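Local structure of ABC transporter binding protein AcbH (Actinoplanes, 3OO8) at residues Asp107-Trp110 against Asp111-Gly115; Lys316-Leu319 against Gln320-Thr324. The protein binds beta-D-galactopyranose as the extracellular solute receptor of a bacterial ABC transporter, with an exclusive preference for that sugar. The protein carries 2 engineered substitutions. One frame throughout, in Å; residues are numbered along the deposited sequence.

Interaction 1 of 2, residues Asp107-Trp110 against Asp111-Gly115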
# COMPACT_ATOMS: atom_id res chain seq x y z
N ASP A 107 2.87 12.39 20.13
CA ASP A 107 1.58 12.17 20.76
C ASP A 107 0.89 13.53 20.90
O ASP A 107 -0.33 13.59 20.87
CB ASP A 107 1.73 11.52 22.14
CG ASP A 107 2.31 10.12 22.07
OD1 ASP A 107 2.19 9.47 21.02
OD2 ASP A 107 2.85 9.64 23.09
N ASP A 108 1.68 14.58 21.14
CA ASP A 108 1.14 15.92 21.26
C ASP A 108 0.46 16.45 19.99
O ASP A 108 -0.64 17.00 20.04
CB ASP A 108 2.14 16.92 21.87
CG ASP A 108 3.48 16.96 21.14
OD1 ASP A 108 3.72 16.24 20.13
OD2 ASP A 108 4.32 17.76 21.59
N VAL A 109 1.09 16.22 18.84
CA VAL A 109 0.48 16.52 17.55
C VAL A 109 -0.84 15.77 17.43
O VAL A 109 -1.85 16.33 17.01
CB VAL A 109 1.41 16.08 16.40
CG1 VAL A 109 0.69 16.19 15.03
CG2 VAL A 109 2.70 16.94 16.41
N TRP A 110 -0.82 14.49 17.80
CA TRP A 110 -2.01 13.64 17.69
C TRP A 110 -3.16 13.99 18.63
O TRP A 110 -4.31 13.77 18.32
CB TRP A 110 -1.61 12.15 17.71
CG TRP A 110 -1.18 11.65 16.32
CD1 TRP A 110 0.06 11.71 15.77
CD2 TRP A 110 -2.03 11.05 15.35
NE1 TRP A 110 0.04 11.16 14.49
CE2 TRP A 110 -1.24 10.75 14.22
CE3 TRP A 110 -3.39 10.75 15.33
CZ2 TRP A 110 -1.76 10.15 13.08
CZ3 TRP A 110 -3.93 10.15 14.20
CH2 TRP A 110 -3.10 9.85 13.08
N ASP A 111 -2.83 14.64 19.75
CA ASP A 111 -3.87 15.15 20.64
C ASP A 111 -4.70 16.19 19.88
O ASP A 111 -5.90 16.35 20.13
CB ASP A 111 -3.22 15.82 21.86
CG ASP A 111 -2.59 14.84 22.84
OD1 ASP A 111 -2.95 13.65 22.84
OD2 ASP A 111 -1.73 15.29 23.63
N LYS A 112 -4.08 16.90 18.94
CA LYS A 112 -4.79 17.92 18.18
C LYS A 112 -5.44 17.38 16.91
O LYS A 112 -6.56 17.77 16.54
CB LYS A 112 -3.80 19.02 17.81
CG LYS A 112 -4.22 19.93 16.68
CD LYS A 112 -5.03 21.13 17.14
CE LYS A 112 -4.98 22.22 16.07
NZ LYS A 112 -6.00 23.28 16.30
N ILE A 113 -4.75 16.48 16.22
CA ILE A 113 -5.30 16.01 14.96
C ILE A 113 -6.05 14.68 14.99
O ILE A 113 -6.68 14.32 14.00
CB ILE A 113 -4.21 15.87 13.87
CG1 ILE A 113 -3.28 14.71 14.20
CG2 ILE A 113 -3.38 17.16 13.75
CD1 ILE A 113 -2.28 14.41 13.08
N GLY A 114 -5.97 13.95 16.10
CA GLY A 114 -6.53 12.61 16.19
C GLY A 114 -8.00 12.48 15.80
O GLY A 114 -8.40 11.45 15.27
N GLY A 115 -8.80 13.51 16.06
CA GLY A 115 -10.24 13.47 15.78
C GLY A 115 -10.56 13.34 14.30
O GLY A 115 -11.68 12.98 13.92
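In the short amphipathic helix 107-113 of this class 2 solute-binding protein fold, W110 and I113 meet three residues apart on the buried face, next to strand 134-147. I113 lays its CD1 methyl over one face of the indole, 4.1 Å from the centroid of the five-membered ring and 14° off the ring normal, a CH-pi contact. Its CG1 sits between the backbone N and the carbonyl carbon (chi1 69°), which turns the CG1-CD1 arm back along the helix to the tryptophan. The same methyl lies 4.0 Å from V109 CG1, so one branched side chain covers both apolar neighbours of the preceding turn. The broad indole suits this place because it can pack and bond at once: NE1 donates to L134 O, while Y132 stacks on the ring and F117 meets it with the ring planes at about 50°.

Toward the end of this stretch V109 O accepts two N-H groups, I113 N in its carbonyl plane and K112 N well above that plane, one oxygen thus serving an i+4 and an i+3 donor. W110 O takes the N-H of G114 at 2.8 Å. The CA of G114 lies 3.7 Å from W110 CE3, oblique to the ring. At the opposite end the acidic residues suit a helix start, where their negative charges probably interact favourably with the helix dipole. D107 turns its carboxylate to H131 and to the backbone N of Y132, and D108 reaches K316 through OD2. The other oxygen of D108, OD1, turns back toward the chain, where the N-H of V109 meets it from above the carboxylate plane, V109 N to D108 OD1 being 2.9 Å.

Interaction 2 of 2, residues Lys316-Leu319 against Gln320-Thr324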
# COMPACT_ATOMS: atom_id res chain seq x y z
N LYS A 316 6.49 20.54 14.82
CA LYS A 316 5.21 19.99 15.26
C LYS A 316 4.03 20.83 14.78
O LYS A 316 2.98 20.28 14.49
CB LYS A 316 5.19 19.82 16.78
CG LYS A 316 6.01 18.64 17.26
CD LYS A 316 6.09 18.61 18.80
CE LYS A 316 6.88 17.41 19.28
NZ LYS A 316 7.00 17.47 20.80
N LYS A 317 4.20 22.15 14.68
CA LYS A 317 3.09 22.97 14.19
C LYS A 317 2.81 22.66 12.74
O LYS A 317 1.66 22.60 12.32
CB LYS A 317 3.39 24.47 14.30
CG LYS A 317 3.48 25.00 15.74
CD LYS A 317 3.45 26.54 15.74
CE LYS A 317 2.14 27.10 15.16
NZ LYS A 317 1.97 28.59 15.28
N VAL A 318 3.89 22.42 11.99
CA VAL A 318 3.76 22.10 10.57
C VAL A 318 3.09 20.73 10.44
O VAL A 318 2.22 20.52 9.59
CB VAL A 318 5.10 22.21 9.81
CG1 VAL A 318 4.94 21.73 8.35
CG2 VAL A 318 5.57 23.67 9.76
N LEU A 319 3.49 19.76 11.28
CA LEU A 319 2.80 18.47 11.25
C LEU A 319 1.31 18.58 11.56
O LEU A 319 0.50 17.87 10.96
CB LEU A 319 3.46 17.48 12.22
CG LEU A 319 4.83 16.90 11.84
CD1 LEU A 319 5.40 16.04 13.00
CD2 LEU A 319 4.81 16.08 10.53
N GLN A 320 0.93 19.42 12.53
CA GLN A 320 -0.48 19.63 12.81
C GLN A 320 -1.23 20.09 11.57
O GLN A 320 -2.34 19.63 11.33
CB GLN A 320 -0.65 20.63 13.96
CG GLN A 320 -0.21 20.00 15.23
CD GLN A 320 -0.19 20.96 16.42
OE1 GLN A 320 -0.66 22.09 16.33
NE2 GLN A 320 0.33 20.49 17.54
N TYR A 321 -0.63 20.99 10.81
CA TYR A 321 -1.23 21.45 9.56
C TYR A 321 -1.33 20.33 8.54
O TYR A 321 -2.36 20.18 7.84
CB TYR A 321 -0.45 22.66 9.00
CG TYR A 321 -0.94 23.03 7.61
CD1 TYR A 321 -2.04 23.87 7.45
CD2 TYR A 321 -0.37 22.47 6.50
CE1 TYR A 321 -2.53 24.14 6.20
CE2 TYR A 321 -0.83 22.76 5.26
CZ TYR A 321 -1.91 23.56 5.12
OH TYR A 321 -2.34 23.80 3.82
N ILE A 322 -0.28 19.53 8.45
CA ILE A 322 -0.28 18.44 7.48
C ILE A 322 -1.40 17.44 7.80
O ILE A 322 -1.97 16.81 6.88
CB ILE A 322 1.12 17.76 7.45
CG1 ILE A 322 2.13 18.69 6.76
CG2 ILE A 322 1.06 16.36 6.79
CD1 ILE A 322 3.59 18.16 6.72
N GLY A 323 -1.68 17.26 9.08
CA GLY A 323 -2.73 16.31 9.51
C GLY A 323 -4.12 16.90 9.43
O GLY A 323 -4.90 16.74 10.38
N THR A 324 -4.44 17.53 8.30
CA THR A 324 -5.79 18.10 8.10
C THR A 324 -6.32 17.73 6.74
O THR A 324 -5.54 17.46 5.82
CB THR A 324 -5.80 19.67 8.24
OG1 THR A 324 -5.00 20.24 7.21
CG2 THR A 324 -5.28 20.12 9.60
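Q320 packs back on the carbonyl of K316, and its own N-H bonds to that K316 O at 3.0 Å with an N-H...O angle of 160°, in the last turns of helix 312-322. Three more i+4 bonds follow: Y321 N to K317 O, I322 N to V318 O at 2.9 Å, and G323 N to L319 O, also at 2.9 Å. The four carbonyls of 316-319 are therefore each matched by a donor one turn on. The aliphatic part of the glutamine packs on the first of them, Q320 CG lying in van der Waals contact with K316 O at 3.3 Å; placing CG anti to the carbonyl carbon (chi1 -70°) directs it back along the helix.

On the buried side V318 and I322 meet through methyls, V318 CG1 to I322 CD1 at 4.2 Å. Branched aliphatic residues suit this buried face: I322 and L319 press on V135 of strand 134-147 and F303 of strand 301-304, while V318 touches V58. Y321 turns to helix 39-56, where its side chain touches Q51, A52, S55 and T56. The lysines suit the flanks, since their long chains carry the ammonium groups to partners beyond the helix: K316 NZ is satisfied by D108, and K317 NZ donates to T56 O.

At the end, G323 leaves helical geometry as the centre of an inverse gamma turn, with T324 N making a weak bond to I322 O. T324 OG1 then donates to Y321 O at 2.7 Å, in the carbonyl plane, and accepts from A327 N as the N-cap of helix 325-332. A threonine hydroxyl can do both, so one oxygen satisfies a carbonyl left behind by the first helix and an amide at the start of the next.

How the interactions relate
Interactions 1 and 2 are turns of two helices, 107-113 and 312-322, which both pack on strand 134-147; the centres of the contacts are about 9 Å apart. They touch directly. D108 OD2 and K316 NZ form a salt bridge of 2.8 Å, and V109 CG2 packs on K316 CG at 3.8 Å. Farther along, I113 packs on the end of helix 312-322, I113 CG2 lying 3.6 Å from Q320 O and I113 CB 3.7 Å from G323 O. V135 receives V109 from interaction 1 and both L319 and I322 from interaction 2. Both contacts lie away from the galactose-binding residues; bound glycerol, about 5 Å from the W110 side chain and about 4 Å from that of K316, probably comes from the crystallisation liquor.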